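Local coordinates for capsid fiber protein (Bacillus phage phi29, PDB 6QYY) that forms the head fibers of the phage capsid, this N-terminal base portion being a trimer that probably attaches the fiber to the head, at residues Asn12-Tyr21 against His32-Ala43; Ser69-Thr79 against Pro87-Ala98. All coordinates share one frame; numbering follows the deposited sequence.

Overall arrangement
From the N terminus, the chain runs through strand 3-9 into contact 1, where Asn12-Tyr21 leads into strand 18-23, turns back as strand 28-32 and then returns through His32-Ala43 to flank strand 18-23 on its other edge as well. This closes a short loop within the mixed five-stranded sheet. Strands 52-57 and 62-66 follow before contact 2 opens, and Ser69-Thr79 meets Pro87-Ala98 in the second, antiparallel sheet. The two contacts come in series, neither enclosing the other, with centres about 15 Å apart. They touch where the loop at Asn36 and Thr37 meets Thr79, probably through hydrogen bonds, and so the two sheets are tied together.

Contact 1 of 2, residues Asn12-Tyr21 against His32-Ala43; sequences NVMAYRLLAY and HAAENTIPDYVA
His32 brings its imidazole against Asn12-Met14, where NE2 accepts a nearly straight bond (171°) from Met14 N at 3.0 Å, the donor tilted slightly from the ring plane. Asn12 O lies over one ring face, and a water joins that oxygen to His32 N. Arg17 CB rests 3.6 Å from His32 CD2, while NH1 bonds to the backbone O of Asp82. The tight part is the pairing of strands 18-21 and 41-42. Here Asp40 and Tyr41 both face Leu19 in a classic beta bulge, and Leu19 O takes both their N-H groups. Asp40 CG, anti to its carbonyl carbon (chi1 -64°), sets OD2 2.6 Å from Tyr21 N, bound through the anti lone pair, and CB sits 4.1 Å from the centroid of the Tyr21 ring, over the face. Tyr21 OH comes 3.1 Å from Tyr41 CB, buried with no polar partner. Leu18 CB packs on Pro39 CB (3.8 Å) and Leu19 CD2 on Ala43 CB (3.9 Å). By contrast, the Ala34-Thr37 turn leaves Asn12-Tyr21 and leans on strand 76-79, its Glu35 and Asn36 side chains exposed. Strand 18-23 runs between 41-42 and 28-32, Leu18 and Val42 facing strand 62-66, Tyr21 and Tyr41 reaching 52-57.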
loop_
_atom_site.group_PDB
_atom_site.type_symbol
_atom_site.label_atom_id
_atom_site.label_comp_id
_atom_site.label_asym_id
_atom_site.label_seq_id
_atom_site.Cartn_x
_atom_site.Cartn_y
_atom_site.Cartn_z
ATOM N N ASN A 12 -27.052 5.970 3.765
ATOM C CA ASN A 12 -26.442 6.649 4.901
ATOM C C ASN A 12 -25.088 6.026 5.231
ATOM O O ASN A 12 -24.933 4.803 5.218
ATOM C CB ASN A 12 -27.372 6.598 6.112
ATOM C CG ASN A 12 -28.629 7.432 5.918
ATOM O OD1 ASN A 12 -28.561 8.608 5.542
ATOM N ND2 ASN A 12 -29.779 6.834 6.188
ATOM N N VAL A 13 -24.101 6.878 5.496
ATOM C CA VAL A 13 -22.747 6.438 5.817
ATOM C C VAL A 13 -22.395 6.958 7.204
ATOM O O VAL A 13 -22.527 8.160 7.481
ATOM C CB VAL A 13 -21.724 6.916 4.769
ATOM C CG1 VAL A 13 -20.292 6.735 5.276
ATOM C CG2 VAL A 13 -21.923 6.177 3.444
ATOM N N MET A 14 -21.952 6.063 8.073
ATOM C CA MET A 14 -21.549 6.472 9.407
ATOM C C MET A 14 -20.035 6.540 9.504
ATOM O O MET A 14 -19.309 5.882 8.748
ATOM C CB MET A 14 -22.127 5.524 10.449
ATOM C CG MET A 14 -23.635 5.669 10.487
ATOM S SD MET A 14 -24.369 5.008 11.964
ATOM C CE MET A 14 -24.409 3.267 11.560
ATOM N N ALA A 15 -19.562 7.381 10.417
ATOM C CA ALA A 15 -18.125 7.563 10.563
ATOM C C ALA A 15 -17.476 6.268 11.030
ATOM O O ALA A 15 -18.076 5.470 11.755
ATOM C CB ALA A 15 -17.830 8.703 11.543
ATOM N N TYR A 16 -16.238 6.051 10.582
ATOM C CA TYR A 16 -15.437 4.893 10.971
ATOM C C TYR A 16 -16.032 3.588 10.465
ATOM O O TYR A 16 -15.853 2.544 11.090
ATOM C CB TYR A 16 -15.220 4.832 12.490
ATOM C CG TYR A 16 -14.822 6.194 12.994
ATOM C CD1 TYR A 16 -13.691 6.820 12.473
ATOM C CD2 TYR A 16 -15.620 6.906 13.894
ATOM C CE1 TYR A 16 -13.319 8.094 12.869
ATOM C CE2 TYR A 16 -15.245 8.202 14.311
ATOM C CZ TYR A 16 -14.093 8.776 13.783
ATOM O OH TYR A 16 -13.692 10.036 14.151
ATOM N N ARG A 17 -16.715 3.635 9.327
ATOM C CA ARG A 17 -17.215 2.437 8.679
ATOM C C ARG A 17 -16.524 2.245 7.338
ATOM O O ARG A 17 -16.125 3.209 6.672
ATOM C CB ARG A 17 -18.728 2.504 8.489
ATOM C CG ARG A 17 -19.487 2.755 9.784
ATOM C CD ARG A 17 -19.410 1.559 10.710
ATOM N NE ARG A 17 -20.140 1.796 11.957
ATOM C CZ ARG A 17 -21.429 1.524 12.130
ATOM N NH1 ARG A 17 -22.136 1.011 11.135
ATOM N NH2 ARG A 17 -22.013 1.767 13.298
ATOM N N LEU A 18 -16.356 0.985 6.968
ATOM C CA LEU A 18 -15.704 0.654 5.709
ATOM C C LEU A 18 -16.601 1.031 4.538
ATOM O O LEU A 18 -17.827 0.903 4.616
ATOM C CB LEU A 18 -15.391 -0.846 5.657
ATOM C CG LEU A 18 -14.505 -1.314 6.817
ATOM C CD1 LEU A 18 -14.620 -2.837 6.981
ATOM C CD2 LEU A 18 -13.054 -0.868 6.616
ATOM N N LEU A 19 -15.982 1.490 3.449
ATOM C CA LEU A 19 -16.704 2.031 2.304
ATOM C C LEU A 19 -16.428 1.245 1.026
ATOM O O LEU A 19 -15.326 0.716 0.811
ATOM C CB LEU A 19 -16.332 3.490 2.041
ATOM C CG LEU A 19 -16.609 4.529 3.117
ATOM C CD1 LEU A 19 -16.011 5.877 2.676
ATOM C CD2 LEU A 19 -18.114 4.625 3.375
ATOM N N ALA A 20 -17.457 1.194 0.186
ATOM C CA ALA A 20 -17.383 0.721 -1.189
ATOM C C ALA A 20 -17.634 1.893 -2.134
ATOM O O ALA A 20 -18.576 2.670 -1.938
ATOM C CB ALA A 20 -18.417 -0.383 -1.447
ATOM N N TYR A 21 -16.814 2.003 -3.171
ATOM C CA TYR A 21 -17.059 2.987 -4.209
ATOM C C TYR A 21 -17.882 2.346 -5.316
ATOM O O TYR A 21 -17.650 1.191 -5.684
ATOM C CB TYR A 21 -15.745 3.511 -4.775
ATOM C CG TYR A 21 -14.885 4.243 -3.789
ATOM C CD1 TYR A 21 -15.417 4.759 -2.612
ATOM C CD2 TYR A 21 -13.523 4.412 -4.029
ATOM C CE1 TYR A 21 -14.602 5.463 -1.704
ATOM C CE2 TYR A 21 -12.722 5.111 -3.144
ATOM C CZ TYR A 21 -13.254 5.626 -1.988
ATOM O OH TYR A 21 -12.435 6.316 -1.124
ATOM N N HIS A 32 -21.668 1.887 2.702
ATOM C CA HIS A 32 -20.987 0.887 3.512
ATOM C C HIS A 32 -20.596 -0.308 2.659
ATOM O O HIS A 32 -21.411 -0.836 1.896
ATOM C CB HIS A 32 -21.889 0.438 4.662
ATOM C CG HIS A 32 -22.087 1.494 5.695
ATOM N ND1 HIS A 32 -23.178 1.524 6.536
ATOM C CD2 HIS A 32 -21.334 2.574 6.010
ATOM C CE1 HIS A 32 -23.087 2.577 7.329
ATOM N NE2 HIS A 32 -21.975 3.229 7.033
ATOM N N ALA A 33 -19.340 -0.733 2.795
ATOM C CA ALA A 33 -18.883 -1.944 2.131
ATOM C C ALA A 33 -19.752 -3.126 2.542
ATOM O O ALA A 33 -20.192 -3.227 3.691
ATOM C CB ALA A 33 -17.417 -2.217 2.477
ATOM N N ALA A 34 -20.025 -4.005 1.584
ATOM C CA ALA A 34 -20.869 -5.159 1.847
ATOM C C ALA A 34 -20.139 -6.183 2.717
ATOM O O ALA A 34 -18.912 -6.311 2.678
ATOM C CB ALA A 34 -21.316 -5.811 0.533
ATOM N N GLU A 35 -20.916 -6.923 3.501
ATOM C CA GLU A 35 -20.367 -7.946 4.380
ATOM C C GLU A 35 -19.537 -8.968 3.600
ATOM O O GLU A 35 -19.898 -9.369 2.492
ATOM C CB GLU A 35 -21.513 -8.633 5.116
ATOM C CG GLU A 35 -21.076 -9.599 6.182
ATOM C CD GLU A 35 -22.249 -10.281 6.848
ATOM O OE1 GLU A 35 -23.384 -10.134 6.344
ATOM O OE2 GLU A 35 -22.040 -10.952 7.878
ATOM N N ASN A 36 -18.397 -9.358 4.186
ATOM C CA ASN A 36 -17.428 -10.308 3.632
ATOM C C ASN A 36 -16.784 -9.845 2.320
ATOM O O ASN A 36 -16.281 -10.670 1.555
ATOM C CB ASN A 36 -18.058 -11.694 3.446
ATOM C CG ASN A 36 -18.493 -12.300 4.757
ATOM O OD1 ASN A 36 -17.691 -12.451 5.679
ATOM N ND2 ASN A 36 -19.777 -12.617 4.863
ATOM N N THR A 37 -16.749 -8.547 2.033
ATOM C CA THR A 37 -16.042 -8.065 0.855
ATOM C C THR A 37 -14.825 -7.249 1.275
ATOM O O THR A 37 -14.695 -6.830 2.429
ATOM C CB THR A 37 -16.951 -7.220 -0.046
ATOM O OG1 THR A 37 -17.290 -5.998 0.622
ATOM C CG2 THR A 37 -18.223 -7.975 -0.373
ATOM N N ILE A 38 -13.923 -7.035 0.323
ATOM C CA ILE A 38 -12.774 -6.159 0.551
ATOM C C ILE A 38 -13.228 -4.716 0.372
ATOM O O ILE A 38 -13.721 -4.352 -0.706
ATOM C CB ILE A 38 -11.612 -6.481 -0.402
ATOM C CG1 ILE A 38 -11.237 -7.965 -0.340
ATOM C CG2 ILE A 38 -10.426 -5.561 -0.106
ATOM C CD1 ILE A 38 -10.631 -8.407 0.977
ATOM N N PRO A 39 -13.076 -3.864 1.380
ATOM C CA PRO A 39 -13.502 -2.473 1.236
ATOM C C PRO A 39 -12.594 -1.714 0.287
ATOM O O PRO A 39 -11.442 -2.085 0.041
ATOM C CB PRO A 39 -13.387 -1.919 2.662
ATOM C CG PRO A 39 -12.298 -2.729 3.277
ATOM C CD PRO A 39 -12.482 -4.128 2.702
ATOM N N ASP A 40 -13.139 -0.629 -0.255
ATOM C CA ASP A 40 -12.354 0.292 -1.070
ATOM C C ASP A 40 -11.657 1.349 -0.219
ATOM O O ASP A 40 -10.507 1.710 -0.496
ATOM C CB ASP A 40 -13.247 0.964 -2.115
ATOM C CG ASP A 40 -13.817 -0.025 -3.116
ATOM O OD1 ASP A 40 -13.070 -0.942 -3.552
ATOM O OD2 ASP A 40 -15.012 0.101 -3.474
ATOM N N TYR A 41 -12.325 1.847 0.816
ATOM C CA TYR A 41 -11.718 2.821 1.713
ATOM C C TYR A 41 -12.510 2.800 3.021
ATOM O O TYR A 41 -13.210 1.826 3.311
ATOM C CB TYR A 41 -11.637 4.213 1.053
ATOM C CG TYR A 41 -10.536 5.067 1.698
ATOM C CD1 TYR A 41 -9.211 4.625 1.706
ATOM C CD2 TYR A 41 -10.829 6.270 2.333
ATOM C CE1 TYR A 41 -8.202 5.375 2.326
ATOM C CE2 TYR A 41 -9.828 7.027 2.956
ATOM C CZ TYR A 41 -8.519 6.570 2.951
ATOM O OH TYR A 41 -7.522 7.312 3.562
ATOM N N VAL A 42 -12.384 3.865 3.816
ATOM C CA VAL A 42 -12.995 3.965 5.135
ATOM C C VAL A 42 -13.490 5.395 5.337
ATOM O O VAL A 42 -12.883 6.359 4.860
ATOM C CB VAL A 42 -12.010 3.546 6.252
ATOM C CG1 VAL A 42 -10.773 4.458 6.256
ATOM C CG2 VAL A 42 -12.691 3.534 7.618
ATOM N N ALA A 43 -14.617 5.538 6.028
ATOM C CA ALA A 43 -15.187 6.859 6.259
ATOM C C ALA A 43 -14.616 7.433 7.544
ATOM O O ALA A 43 -14.363 6.715 8.512
ATOM C CB ALA A 43 -16.723 6.817 6.348
HETATM O O HOH W 1 -24.240 2.989 3.310
#

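Contact 2 of 2, residues Ser69-Thr79 against Pro87-Ala98; sequences SDIKVGDNLTT and PTDDPSTVFGYA
Leu77 N donates to Gly96 O and Leu77 O accepts from Phe95 N, two of the backbone hydrogen bonds that carry much of this contact. Asp75 O accepts from Ala98 N, and Gly74 N reaches Ala98 O at 2.7 Å. On the other edge of strand 76-79, Asn76 O accepts from Thr88 N, and a water links Asn76 N to Thr88 O.

Among side-chain polar contacts, Thr78 OG1 donates to Thr93 O at 2.7 Å, meeting it from above the carbonyl plane. With OG1 opposite the backbone N (chi1 -168°), the methyl CG2 is left to press on Thr88 CB, 3.6 Å away, the two threonines crossing at about a right angle. Asp75 OD2 receives Lys72 N across the type II turn, while OD1 bonds to Gln23 of a neighbouring subunit. Asn76 OD1 is held by Leu117 N.

The apolar contacts centre on Ala98 and Pro87. Ile71 CG2 is pressed to 3.4 Å from Ala98 CB, closer than usual for two carbons, and Ile71 CG1 lies 3.8 Å from Pro87 CD. Leu77 divides its methyls, CD1 against Ala98 CB (4.0 Å) and CD2 toward Pro87 CD (4.5 Å). The Phe95 ring turns its edge to the backbone, with CE2 3.6 Å from Thr78 C.

Between the two flanks, an ST turn at Thr88 and an Asx turn at Asp90 shape the connecting loop. Strand 76-79 lies between 85-87 and 96-98 in a five-stranded antiparallel sheet, the chain crossing from edge strand 85-87 to the far side of 76-79 through loop 88-95.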
loop_
_atom_site.group_PDB
_atom_site.type_symbol
_atom_site.label_atom_id
_atom_site.label_comp_id
_atom_site.label_asym_id
_atom_site.label_seq_id
_atom_site.Cartn_x
_atom_site.Cartn_y
_atom_site.Cartn_z
ATOM N N SER A 69 -18.182 -6.999 16.097
ATOM C CA SER A 69 -18.250 -7.967 17.186
ATOM C C SER A 69 -16.914 -7.898 17.922
ATOM O O SER A 69 -16.027 -7.129 17.547
ATOM C CB SER A 69 -18.565 -9.377 16.672
ATOM O OG SER A 69 -17.647 -9.777 15.667
ATOM N N ASP A 70 -16.778 -8.696 18.979
ATOM C CA ASP A 70 -15.577 -8.611 19.804
ATOM C C ASP A 70 -14.348 -9.012 18.995
ATOM O O ASP A 70 -14.335 -10.045 18.321
ATOM C CB ASP A 70 -15.710 -9.500 21.043
ATOM C CG ASP A 70 -16.659 -8.917 22.094
ATOM O OD1 ASP A 70 -17.331 -7.900 21.808
ATOM O OD2 ASP A 70 -16.734 -9.484 23.208
ATOM N N ILE A 71 -13.320 -8.176 19.050
ATOM C CA ILE A 71 -12.093 -8.389 18.297
ATOM C C ILE A 71 -10.946 -8.507 19.292
ATOM O O ILE A 71 -10.860 -7.725 20.248
ATOM C CB ILE A 71 -11.846 -7.255 17.282
ATOM C CG1 ILE A 71 -12.850 -7.322 16.121
ATOM C CG2 ILE A 71 -10.420 -7.302 16.749
ATOM C CD1 ILE A 71 -12.836 -6.093 15.224
ATOM N N LYS A 72 -10.105 -9.519 19.098
ATOM C CA LYS A 72 -8.915 -9.727 19.905
ATOM C C LYS A 72 -7.688 -9.287 19.119
ATOM O O LYS A 72 -7.677 -9.324 17.883
ATOM C CB LYS A 72 -8.787 -11.197 20.314
ATOM C CG LYS A 72 -9.953 -11.708 21.160
ATOM C CD LYS A 72 -10.295 -10.714 22.278
ATOM C CE LYS A 72 -11.306 -11.281 23.281
ATOM N NZ LYS A 72 -12.691 -11.367 22.734
ATOM N N VAL A 73 -6.655 -8.847 19.847
ATOM C CA VAL A 73 -5.416 -8.435 19.196
ATOM C C VAL A 73 -4.901 -9.580 18.343
ATOM O O VAL A 73 -4.795 -10.722 18.805
ATOM C CB VAL A 73 -4.373 -8.002 20.239
ATOM C CG1 VAL A 73 -2.999 -7.822 19.582
ATOM C CG2 VAL A 73 -4.820 -6.725 20.936
ATOM N N GLY A 74 -4.607 -9.289 17.076
ATOM C CA GLY A 74 -4.104 -10.297 16.167
ATOM C C GLY A 74 -5.148 -10.971 15.298
ATOM O O GLY A 74 -4.771 -11.736 14.400
ATOM N N ASP A 75 -6.439 -10.719 15.535
ATOM C CA ASP A 75 -7.485 -11.271 14.677
ATOM C C ASP A 75 -7.330 -10.759 13.253
ATOM O O ASP A 75 -7.072 -9.576 13.029
ATOM C CB ASP A 75 -8.873 -10.877 15.197
ATOM C CG ASP A 75 -9.346 -11.754 16.347
ATOM O OD1 ASP A 75 -8.674 -12.765 16.649
ATOM O OD2 ASP A 75 -10.394 -11.423 16.952
ATOM N N ASN A 76 -7.511 -11.651 12.285
ATOM C CA ASN A 76 -7.704 -11.220 10.913
ATOM C C ASN A 76 -9.134 -10.740 10.715
ATOM O O ASN A 76 -10.076 -11.313 11.269
ATOM C CB ASN A 76 -7.388 -12.353 9.948
ATOM C CG ASN A 76 -5.998 -12.882 10.138
ATOM O OD1 ASN A 76 -5.030 -12.147 9.951
ATOM N ND2 ASN A 76 -5.880 -14.153 10.513
ATOM N N LEU A 77 -9.287 -9.693 9.908
ATOM C CA LEU A 77 -10.527 -8.933 9.825
ATOM C C LEU A 77 -11.057 -8.871 8.402
ATOM O O LEU A 77 -10.283 -8.775 7.442
ATOM C CB LEU A 77 -10.309 -7.497 10.329
ATOM C CG LEU A 77 -9.847 -7.390 11.776
ATOM C CD1 LEU A 77 -9.665 -5.924 12.166
ATOM C CD2 LEU A 77 -10.847 -8.060 12.728
ATOM N N THR A 78 -12.389 -8.877 8.290
ATOM C CA THR A 78 -13.135 -8.611 7.063
ATOM C C THR A 78 -14.297 -7.677 7.388
ATOM O O THR A 78 -14.512 -7.297 8.539
ATOM C CB THR A 78 -13.668 -9.911 6.438
ATOM O OG1 THR A 78 -14.153 -9.643 5.111
ATOM C CG2 THR A 78 -14.810 -10.461 7.285
ATOM N N THR A 79 -15.057 -7.313 6.360
ATOM C CA THR A 79 -16.221 -6.460 6.550
ATOM C C THR A 79 -17.371 -7.249 7.174
ATOM O O THR A 79 -17.712 -8.340 6.707
ATOM C CB THR A 79 -16.657 -5.880 5.208
ATOM O OG1 THR A 79 -15.545 -5.234 4.590
ATOM C CG2 THR A 79 -17.778 -4.870 5.395
ATOM N N PRO A 87 -13.919 -10.296 12.928
ATOM C CA PRO A 87 -12.987 -11.407 12.689
ATOM C C PRO A 87 -13.483 -12.346 11.596
ATOM O O PRO A 87 -14.685 -12.522 11.385
ATOM C CB PRO A 87 -12.935 -12.125 14.044
ATOM C CG PRO A 87 -13.395 -11.111 15.039
ATOM C CD PRO A 87 -14.407 -10.279 14.319
ATOM N N THR A 88 -12.530 -12.945 10.892
ATOM C CA THR A 88 -12.809 -14.005 9.935
ATOM C C THR A 88 -11.581 -14.894 9.848
ATOM O O THR A 88 -10.499 -14.537 10.321
ATOM C CB THR A 88 -13.179 -13.455 8.544
ATOM O OG1 THR A 88 -13.643 -14.526 7.707
ATOM C CG2 THR A 88 -11.973 -12.799 7.883
ATOM N N ASP A 89 -11.765 -16.074 9.259
ATOM C CA ASP A 89 -10.652 -16.937 8.915
ATOM C C ASP A 89 -10.607 -17.271 7.428
ATOM O O ASP A 89 -9.740 -18.048 7.009
ATOM C CB ASP A 89 -10.705 -18.227 9.751
ATOM C CG ASP A 89 -12.107 -18.742 9.927
ATOM O OD1 ASP A 89 -12.840 -18.833 8.920
ATOM O OD2 ASP A 89 -12.479 -19.058 11.075
ATOM N N ASP A 90 -11.519 -16.720 6.619
ATOM C CA ASP A 90 -11.480 -16.911 5.173
ATOM C C ASP A 90 -10.395 -16.018 4.594
ATOM O O ASP A 90 -10.558 -14.793 4.562
ATOM C CB ASP A 90 -12.835 -16.591 4.530
ATOM C CG ASP A 90 -12.838 -16.788 3.004
ATOM O OD1 ASP A 90 -11.791 -17.131 2.417
ATOM O OD2 ASP A 90 -13.908 -16.596 2.384
ATOM N N PRO A 91 -9.295 -16.592 4.096
ATOM C CA PRO A 91 -8.200 -15.749 3.593
ATOM C C PRO A 91 -8.613 -14.850 2.443
ATOM O O PRO A 91 -8.076 -13.744 2.317
ATOM C CB PRO A 91 -7.133 -16.765 3.159
ATOM C CG PRO A 91 -7.590 -18.095 3.693
ATOM C CD PRO A 91 -9.067 -18.020 3.827
ATOM N N SER A 92 -9.578 -15.266 1.619
ATOM C CA SER A 92 -9.955 -14.455 0.467
ATOM C C SER A 92 -10.737 -13.195 0.831
ATOM O O SER A 92 -10.983 -12.371 -0.055
ATOM C CB SER A 92 -10.773 -15.290 -0.513
ATOM O OG SER A 92 -11.939 -15.790 0.114
ATOM N N THR A 93 -11.145 -13.021 2.085
ATOM C CA THR A 93 -11.892 -11.834 2.486
ATOM C C THR A 93 -11.158 -10.988 3.509
ATOM O O THR A 93 -11.692 -9.951 3.931
ATOM C CB THR A 93 -13.259 -12.207 3.068
ATOM O OG1 THR A 93 -13.064 -12.884 4.317
ATOM C CG2 THR A 93 -14.053 -13.091 2.090
ATOM N N VAL A 94 -9.961 -11.396 3.926
ATOM C CA VAL A 94 -9.201 -10.619 4.895
ATOM C C VAL A 94 -8.650 -9.366 4.232
ATOM O O VAL A 94 -8.103 -9.420 3.123
ATOM C CB VAL A 94 -8.069 -11.464 5.490
ATOM C CG1 VAL A 94 -7.160 -10.591 6.330
ATOM C CG2 VAL A 94 -8.646 -12.591 6.327
ATOM N N PHE A 95 -8.785 -8.227 4.906
ATOM C CA PHE A 95 -8.161 -6.998 4.446
ATOM C C PHE A 95 -7.234 -6.396 5.486
ATOM O O PHE A 95 -6.591 -5.383 5.202
ATOM C CB PHE A 95 -9.215 -5.949 4.022
ATOM C CG PHE A 95 -9.930 -5.276 5.177
ATOM C CD1 PHE A 95 -9.455 -4.079 5.722
ATOM C CD2 PHE A 95 -11.110 -5.809 5.685
ATOM C CE1 PHE A 95 -10.120 -3.456 6.785
ATOM C CE2 PHE A 95 -11.778 -5.197 6.745
ATOM C CZ PHE A 95 -11.280 -4.015 7.299
ATOM N N GLY A 96 -7.116 -6.995 6.664
ATOM C CA GLY A 96 -6.244 -6.425 7.672
ATOM C C GLY A 96 -6.255 -7.281 8.913
ATOM O O GLY A 96 -6.942 -8.303 8.980
ATOM N N TYR A 97 -5.469 -6.853 9.902
ATOM C CA TYR A 97 -5.416 -7.553 11.173
ATOM C C TYR A 97 -5.430 -6.542 12.306
ATOM O O TYR A 97 -4.919 -5.425 12.175
ATOM C CB TYR A 97 -4.177 -8.478 11.276
ATOM C CG TYR A 97 -2.842 -7.810 11.047
ATOM C CD1 TYR A 97 -2.169 -7.186 12.090
ATOM C CD2 TYR A 97 -2.237 -7.827 9.792
ATOM C CE1 TYR A 97 -0.933 -6.584 11.895
ATOM C CE2 TYR A 97 -0.996 -7.235 9.583
ATOM C CZ TYR A 97 -0.354 -6.608 10.639
ATOM O OH TYR A 97 0.858 -6.008 10.443
ATOM N N ALA A 98 -6.025 -6.946 13.422
ATOM C CA ALA A 98 -6.200 -6.037 14.544
ATOM C C ALA A 98 -4.918 -5.954 15.359
ATOM O O ALA A 98 -4.284 -6.972 15.634
ATOM C CB ALA A 98 -7.353 -6.511 15.430
HETATM O O HOH W 2 -9.062 -14.131 13.003
#